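Local coordinates for putative uncharacterized protein (PDB 3P1Z) that is of unknown function but is probably a nucleic-acid-binding relative of the tRNA-splicing endonucleases, which cut introns from tRNA, at residues 15-19 / 20-24; 60-64 / 65-69; 73-76 / 77-81. All blocks are in the same frame, centred on the assembly; numbering follows the deposited sequence.

Contact 1: 15-19 / 20-24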
loop_
_atom_site.group_PDB
_atom_site.type_symbol
_atom_site.label_atom_id
_atom_site.label_comp_id
_atom_site.label_asym_id
_atom_site.label_seq_id
_atom_site.Cartn_x
_atom_site.Cartn_y
_atom_site.Cartn_z
ATOM N N ALA A 15 -25.320 -38.437 6.571
ATOM C CA ALA A 15 -25.824 -37.512 7.590
ATOM C C ALA A 15 -26.955 -36.609 7.105
ATOM O O ALA A 15 -27.006 -36.223 5.944
ATOM C CB ALA A 15 -24.676 -36.665 8.145
ATOM N N ARG A 16 -27.856 -36.268 8.017
ATOM C CA ARG A 16 -28.989 -35.411 7.695
ATOM C C ARG A 16 -28.794 -34.048 8.323
ATOM O O ARG A 16 -28.117 -33.908 9.338
ATOM C CB ARG A 16 -30.277 -35.996 8.247
ATOM C CG ARG A 16 -30.453 -35.716 9.714
ATOM C CD ARG A 16 -31.896 -35.850 10.143
ATOM N NE ARG A 16 -31.999 -35.857 11.598
ATOM C CZ ARG A 16 -31.946 -36.959 12.344
ATOM N NH1 ARG A 16 -31.802 -38.147 11.764
ATOM N NH2 ARG A 16 -32.041 -36.873 13.669
ATOM N N LEU A 17 -29.408 -33.037 7.732
ATOM C CA LEU A 17 -29.266 -31.694 8.254
ATOM C C LEU A 17 -30.489 -31.323 9.067
ATOM O O LEU A 17 -31.574 -31.153 8.517
ATOM C CB LEU A 17 -29.088 -30.696 7.116
ATOM C CG LEU A 17 -28.835 -29.281 7.623
ATOM C CD1 LEU A 17 -27.569 -29.266 8.468
ATOM C CD2 LEU A 17 -28.728 -28.319 6.455
ATOM N N GLY A 18 -30.317 -31.198 10.377
ATOM C CA GLY A 18 -31.394 -30.735 11.234
ATOM C C GLY A 18 -31.410 -29.223 11.386
ATOM O O GLY A 18 -30.513 -28.524 10.901
ATOM N N VAL A 19 -32.435 -28.714 12.067
ATOM C CA VAL A 19 -32.548 -27.280 12.330
ATOM C C VAL A 19 -31.268 -26.679 12.900
ATOM O O VAL A 19 -30.825 -25.621 12.449
ATOM C CB VAL A 19 -33.709 -26.950 13.280
ATOM C CG1 VAL A 19 -33.452 -25.617 13.966
ATOM C CG2 VAL A 19 -35.023 -26.916 12.518
ATOM N N GLU A 20 -30.684 -27.327 13.903
ATOM C CA GLU A 20 -29.362 -26.908 14.361
ATOM C C GLU A 20 -28.456 -28.109 14.498
ATOM O O GLU A 20 -28.394 -28.756 15.554
ATOM C CB GLU A 20 -29.399 -26.147 15.687
ATOM C CG GLU A 20 -28.445 -24.936 15.747
ATOM C CD GLU A 20 -26.963 -25.254 15.448
ATOM O OE1 GLU A 20 -26.252 -24.332 14.967
ATOM O OE2 GLU A 20 -26.507 -26.399 15.688
ATOM N N GLY A 21 -27.755 -28.405 13.413
ATOM C CA GLY A 21 -26.731 -29.412 13.467
ATOM C C GLY A 21 -26.845 -30.472 12.405
ATOM O O GLY A 21 -27.902 -30.708 11.799
ATOM N N VAL A 22 -25.698 -31.097 12.182
ATOM C CA VAL A 22 -25.577 -32.237 11.306
ATOM C C VAL A 22 -25.620 -33.455 12.194
ATOM O O VAL A 22 -24.991 -33.490 13.257
ATOM C CB VAL A 22 -24.253 -32.217 10.526
ATOM C CG1 VAL A 22 -24.020 -33.559 9.841
ATOM C CG2 VAL A 22 -24.265 -31.089 9.517
ATOM N N PHE A 23 -26.399 -34.439 11.762
ATOM C CA PHE A 23 -26.495 -35.690 12.479
ATOM C C PHE A 23 -26.122 -36.873 11.597
ATOM O O PHE A 23 -26.711 -37.100 10.538
ATOM C CB PHE A 23 -27.883 -35.893 13.097
ATOM C CG PHE A 23 -28.060 -37.256 13.669
ATOM C CD1 PHE A 23 -27.039 -37.803 14.411
ATOM C CD2 PHE A 23 -29.217 -37.998 13.474
ATOM C CE1 PHE A 23 -27.141 -39.080 14.945
ATOM C CE2 PHE A 23 -29.331 -39.288 14.001
ATOM C CZ PHE A 23 -28.282 -39.823 14.722
ATOM N N VAL A 24 -25.141 -37.632 12.059
ATOM C CA VAL A 24 -24.735 -38.838 11.362
ATOM C C VAL A 24 -25.732 -39.976 11.602
ATOM O O VAL A 24 -26.029 -40.338 12.739
ATOM C CB VAL A 24 -23.305 -39.252 11.756
ATOM C CG1 VAL A 24 -22.898 -40.532 11.032
ATOM C CG2 VAL A 24 -22.333 -38.124 11.427
#
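The ring of Phe23 leans over one face of the Arg16 guanidinium, leading with CD2 and holding its CG 3.9 Å above that group's plane. The two planes are 72° apart, far from a parallel stack, and Arg16 NE comes level with the ring at its rim, 4.0 Å from Phe23 CD2. This pair sits on one face of a beta hairpin made of strands 14-18 and 21-26. Arg16 turns its CG between the backbone N and the carbonyl carbon (chi1 80°) and then runs extended to NE, which brings the guanidinium across to the other strand; its NH1 also forms a salt bridge with Glu25. Underneath, Arg16 and Phe23 also bond twice through their backbones: Arg16 N donates to Phe23 O at 2.9 Å, and Phe23 N donates to Arg16 O in a nearly straight bond of 3.0 Å. Nearer the turn, Gly18 N donates to Gly21 O. On the opposite face Ala15, Leu17, Val22 and Val24 make an apolar surface, with Ala15 CB 3.6 Å from Val22 CG1. Met63 and helix 68-79 lie against it. The chain reverses at Val19 and Glu20, and Gly21 follows with a positive phi that would press any CB onto the carbonyl O of Glu20. Near this end Leu17 CD1 lies 3.9 Å from Val22 CG2.

Contact 2: 60-64 / 65-69; sequences MLCMG and ETRGW
Cys62 meets Arg67 through sulfur: its SG lies 4.1 Å from Arg67 NE, approaching the guanidinium obliquely. The same sulfur is tied to Cys11 in a disulfide, which limits how far it can move. The backbone of Cys62 passes close to the other limb as well, its CA 3.7 Å from Thr66 O. Next comes Met63, whose N donates to Thr66 O over 3.1 Å. That bond is fairly straight (166° at the hydrogen) and lies in the plane of the Thr66 carbonyl. It closes a tight reversal with Gly64 and Glu65 at its corners, their backbone angles close to those of a type II' turn. Gly64 takes the first corner with a positive phi, a conformation in which a CB would be jammed against the carbonyl O of Met63.

On the returning limb, Glu65 bends back at chi2 (-50°) beside Gly64, and what holds its OE2 is a hydrogen bond from Glu7 N. Thr66 lays its CB 3.7 Å from Met63 O, and its OG1 makes a weak hydrogen bond with Glu74. Arg67 stretches out from CG to NE toward the N-terminal part of the same chain, where Glu7 gives a long, weak ion pair and Ala9 O a weak hydrogen bond.

The turn thus forms the lead-in to helix 68-79, coming after helix 49-57. A backbone bond between Cys62 and Ala13 holds its first limb beside the start of strand 14-18, and the Met63 side chain fits between Ala15 and Leu17 of that strand and Ala71 of the helix.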
loop_
_atom_site.group_PDB
_atom_site.type_symbol
_atom_site.label_atom_id
_atom_site.label_comp_id
_atom_site.label_asym_id
_atom_site.label_seq_id
_atom_site.Cartn_x
_atom_site.Cartn_y
_atom_site.Cartn_z
ATOM N N MET A 60 -16.364 -37.618 1.725
ATOM C CA MET A 60 -16.436 -38.705 2.712
ATOM C C MET A 60 -17.730 -38.721 3.534
ATOM O O MET A 60 -18.014 -39.687 4.242
ATOM C CB MET A 60 -15.264 -38.620 3.694
ATOM C CG MET A 60 -13.900 -38.393 3.061
ATOM S SD MET A 60 -13.378 -39.767 2.032
ATOM C CE MET A 60 -13.878 -39.179 0.421
ATOM N N LEU A 61 -18.502 -37.648 3.467
ATOM C CA LEU A 61 -19.730 -37.587 4.241
ATOM C C LEU A 61 -20.897 -37.156 3.373
ATOM O O LEU A 61 -20.921 -36.064 2.820
ATOM C CB LEU A 61 -19.587 -36.654 5.444
ATOM C CG LEU A 61 -20.910 -36.434 6.193
ATOM C CD1 LEU A 61 -21.297 -37.628 7.077
ATOM C CD2 LEU A 61 -20.878 -35.156 7.013
ATOM N N CYS A 62 -21.874 -38.032 3.242
ATOM C CA CYS A 62 -23.025 -37.696 2.428
ATOM C C CYS A 62 -24.057 -37.023 3.311
ATOM O O CYS A 62 -24.173 -37.335 4.494
ATOM C CB CYS A 62 -23.595 -38.943 1.739
ATOM S SG CYS A 62 -22.318 -39.975 0.965
ATOM N N MET A 63 -24.785 -36.079 2.734
ATOM C CA MET A 63 -25.873 -35.417 3.432
ATOM C C MET A 63 -27.159 -35.785 2.726
ATOM O O MET A 63 -27.776 -34.940 2.073
ATOM C CB MET A 63 -25.689 -33.897 3.414
ATOM C CG MET A 63 -24.496 -33.387 4.207
ATOM S SD MET A 63 -24.646 -33.720 5.977
ATOM C CE MET A 63 -26.260 -33.020 6.320
ATOM N N GLY A 64 -27.548 -37.056 2.850
ATOM C CA GLY A 64 -28.706 -37.590 2.152
ATOM C C GLY A 64 -28.268 -38.145 0.814
ATOM O O GLY A 64 -27.412 -39.033 0.756
ATOM N N GLU A 65 -28.847 -37.606 -0.257
ATOM C CA GLU A 65 -28.444 -37.944 -1.621
ATOM C C GLU A 65 -27.483 -36.906 -2.185
ATOM O O GLU A 65 -27.096 -36.967 -3.354
ATOM C CB GLU A 65 -29.669 -38.079 -2.531
ATOM C CG GLU A 65 -30.372 -39.407 -2.391
ATOM C CD GLU A 65 -29.402 -40.573 -2.486
ATOM O OE1 GLU A 65 -28.929 -40.869 -3.611
ATOM O OE2 GLU A 65 -29.114 -41.193 -1.434
ATOM N N THR A 66 -27.102 -35.950 -1.345
ATOM C CA THR A 66 -26.219 -34.874 -1.772
ATOM C C THR A 66 -24.774 -35.185 -1.403
ATOM O O THR A 66 -24.490 -35.616 -0.286
ATOM C CB THR A 66 -26.650 -33.529 -1.160
ATOM O OG1 THR A 66 -28.019 -33.279 -1.500
ATOM C CG2 THR A 66 -25.792 -32.402 -1.699
ATOM N N ARG A 67 -23.863 -34.989 -2.349
ATOM C CA ARG A 67 -22.457 -35.260 -2.086
ATOM C C ARG A 67 -21.555 -34.036 -2.217
ATOM O O ARG A 67 -21.972 -32.981 -2.697
ATOM C CB ARG A 67 -21.932 -36.363 -3.004
ATOM C CG ARG A 67 -22.597 -37.698 -2.829
ATOM C CD ARG A 67 -21.612 -38.800 -3.185
ATOM N NE ARG A 67 -22.241 -40.116 -3.180
ATOM C CZ ARG A 67 -21.608 -41.256 -3.441
ATOM N NH1 ARG A 67 -20.307 -41.253 -3.733
ATOM N NH2 ARG A 67 -22.285 -42.399 -3.410
ATOM N N GLY A 68 -20.310 -34.206 -1.775
ATOM C CA GLY A 68 -19.259 -33.232 -1.979
ATOM C C GLY A 68 -19.645 -31.793 -1.705
ATOM O O GLY A 68 -20.444 -31.504 -0.822
ATOM N N TRP A 69 -19.070 -30.888 -2.487
ATOM C CA TRP A 69 -19.203 -29.454 -2.262
ATOM C C TRP A 69 -20.638 -28.959 -2.311
ATOM O O TRP A 69 -20.970 -27.957 -1.689
ATOM C CB TRP A 69 -18.305 -28.674 -3.227
ATOM C CG TRP A 69 -16.900 -28.638 -2.752
ATOM C CD1 TRP A 69 -15.918 -29.559 -2.995
ATOM C CD2 TRP A 69 -16.317 -27.643 -1.922
ATOM N NE1 TRP A 69 -14.754 -29.187 -2.375
ATOM C CE2 TRP A 69 -14.973 -28.013 -1.705
ATOM C CE3 TRP A 69 -16.798 -26.470 -1.342
ATOM C CZ2 TRP A 69 -14.105 -27.241 -0.929
ATOM C CZ3 TRP A 69 -15.939 -25.715 -0.580
ATOM C CH2 TRP A 69 -14.606 -26.098 -0.380
#

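Contact 3: 73-76 / 77-81; sequences VEVI and AGLGL
Ile76 O accepts a hydrogen bond from Leu81 N at 2.9 Å, in the plane of the carbonyl, while Gly80 N donates to Ala77 O. These two bonds, with the positive phi of Gly80 between them, make the Schellman motif that ends helix 68-79. Ordinary helical bonds lead up to it. Leu79 N reaches Val75 O at 2.8 Å, nearly in line with the C=O, whereas Ala77 N sits above the plane of the Val73 carbonyl, 2.9 Å from Val73 O. Gly78 N donates to Glu74 O.

Outward from the backbone, Val75 and Leu79 lie side by side one turn apart and point the same way. Leu79 carries its CG beside its own backbone N (chi1 -62°), and CD1 thereby rests on Val75 CG1. Its CB also lies 3.4 Å from Val75 O, and Pro49 of helix 49-57 touches the side chain as well. With an alanine here, Val75 CG1 would probably lose its neighbour and a gap would be likely to open between the helix end and Pro49.

Ile76 faces a different way, onto Ala53 and onto Leu83 and Ala86 of helix 83-95, and it also meets an apolar side chain of another protein chain. Across the motif, Leu81 folds back on the last turn, placing its CB 4.3 Å from Ile76 CG2.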
loop_
_atom_site.group_PDB
_atom_site.type_symbol
_atom_site.label_atom_id
_atom_site.label_comp_id
_atom_site.label_asym_id
_atom_site.label_seq_id
_atom_site.Cartn_x
_atom_site.Cartn_y
_atom_site.Cartn_z
ATOM N N VAL A 73 -21.808 -26.784 0.757
ATOM C CA VAL A 73 -22.625 -25.598 0.622
ATOM C C VAL A 73 -23.926 -25.745 1.393
ATOM O O VAL A 73 -24.499 -24.756 1.828
ATOM C CB VAL A 73 -22.929 -25.310 -0.864
ATOM C CG1 VAL A 73 -24.021 -24.248 -1.006
ATOM C CG2 VAL A 73 -21.652 -24.890 -1.573
ATOM N N GLU A 74 -24.382 -26.981 1.578
ATOM C CA GLU A 74 -25.690 -27.228 2.187
ATOM C C GLU A 74 -25.644 -26.993 3.684
ATOM O O GLU A 74 -26.434 -26.230 4.235
ATOM C CB GLU A 74 -26.181 -28.652 1.896
ATOM C CG GLU A 74 -27.683 -28.841 2.105
ATOM C CD GLU A 74 -28.115 -30.290 1.976
ATOM O OE1 GLU A 74 -27.769 -30.929 0.956
ATOM O OE2 GLU A 74 -28.805 -30.786 2.896
ATOM N N VAL A 75 -24.721 -27.677 4.336
ATOM C CA VAL A 75 -24.470 -27.446 5.736
ATOM C C VAL A 75 -24.150 -25.963 5.923
ATOM O O VAL A 75 -24.766 -25.282 6.751
ATOM C CB VAL A 75 -23.315 -28.346 6.224
ATOM C CG1 VAL A 75 -22.957 -28.058 7.673
ATOM C CG2 VAL A 75 -23.693 -29.815 6.044
ATOM N N ILE A 76 -23.217 -25.459 5.118
ATOM C CA ILE A 76 -22.721 -24.089 5.258
ATOM C C ILE A 76 -23.822 -23.040 5.219
ATOM O O ILE A 76 -23.980 -22.253 6.149
ATOM C CB ILE A 76 -21.716 -23.742 4.162
ATOM C CG1 ILE A 76 -20.356 -24.360 4.480
ATOM C CG2 ILE A 76 -21.588 -22.238 4.036
ATOM C CD1 ILE A 76 -19.312 -24.077 3.431
ATOM N N ALA A 77 -24.567 -23.008 4.124
ATOM C CA ALA A 77 -25.696 -22.104 4.037
ATOM C C ALA A 77 -26.665 -22.455 5.154
ATOM O O ALA A 77 -27.053 -21.599 5.954
ATOM C CB ALA A 77 -26.374 -22.214 2.678
ATOM N N GLY A 78 -27.023 -23.734 5.219
ATOM C CA GLY A 78 -28.109 -24.185 6.066
ATOM C C GLY A 78 -27.986 -23.713 7.495
ATOM O O GLY A 78 -28.935 -23.146 8.058
ATOM N N LEU A 79 -26.802 -23.935 8.066
ATOM C CA LEU A 79 -26.542 -23.679 9.478
ATOM C C LEU A 79 -26.123 -22.233 9.726
ATOM O O LEU A 79 -25.906 -21.825 10.867
ATOM C CB LEU A 79 -25.474 -24.653 9.998
ATOM C CG LEU A 79 -25.866 -26.138 9.924
ATOM C CD1 LEU A 79 -24.754 -27.055 10.405
ATOM C CD2 LEU A 79 -27.131 -26.401 10.724
ATOM N N GLY A 80 -26.021 -21.456 8.652
ATOM C CA GLY A 80 -25.617 -20.067 8.758
ATOM C C GLY A 80 -24.139 -19.872 9.039
ATOM O O GLY A 80 -23.763 -18.966 9.770
ATOM N N LEU A 81 -23.292 -20.718 8.465
ATOM C CA LEU A 81 -21.847 -20.561 8.617
ATOM C C LEU A 81 -21.283 -19.447 7.733
ATOM O O LEU A 81 -22.019 -18.798 6.992
ATOM C CB LEU A 81 -21.123 -21.875 8.320
ATOM C CG LEU A 81 -21.583 -23.004 9.236
ATOM C CD1 LEU A 81 -20.727 -24.260 9.068
ATOM C CD2 LEU A 81 -21.568 -22.509 10.672
#

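All three contacts belong to the SEN2-like N-terminal part of the chain and surround a shared apolar interior, their centres 11 to 13 Å apart. Contact 1 joins contact 2 through backbone, with a probable hydrogen bond between Ala15 N and Cys62 O. Contact 3 backs onto the apolar face of the hairpin: Val22 CG2 lies 3.7 Å from Val75 CG2, and Leu17 CD1 is 3.7 Å from Leu79 CD2. Contacts 2 and 3 share helix 68-79, one at its start and the other at its end, and Met63 SD comes 4.0 Å from Val75 CG2. The catalytic domain, as in relatives, is probably the C-terminal part of the chain, so these contacts are likely to lie apart from any active site.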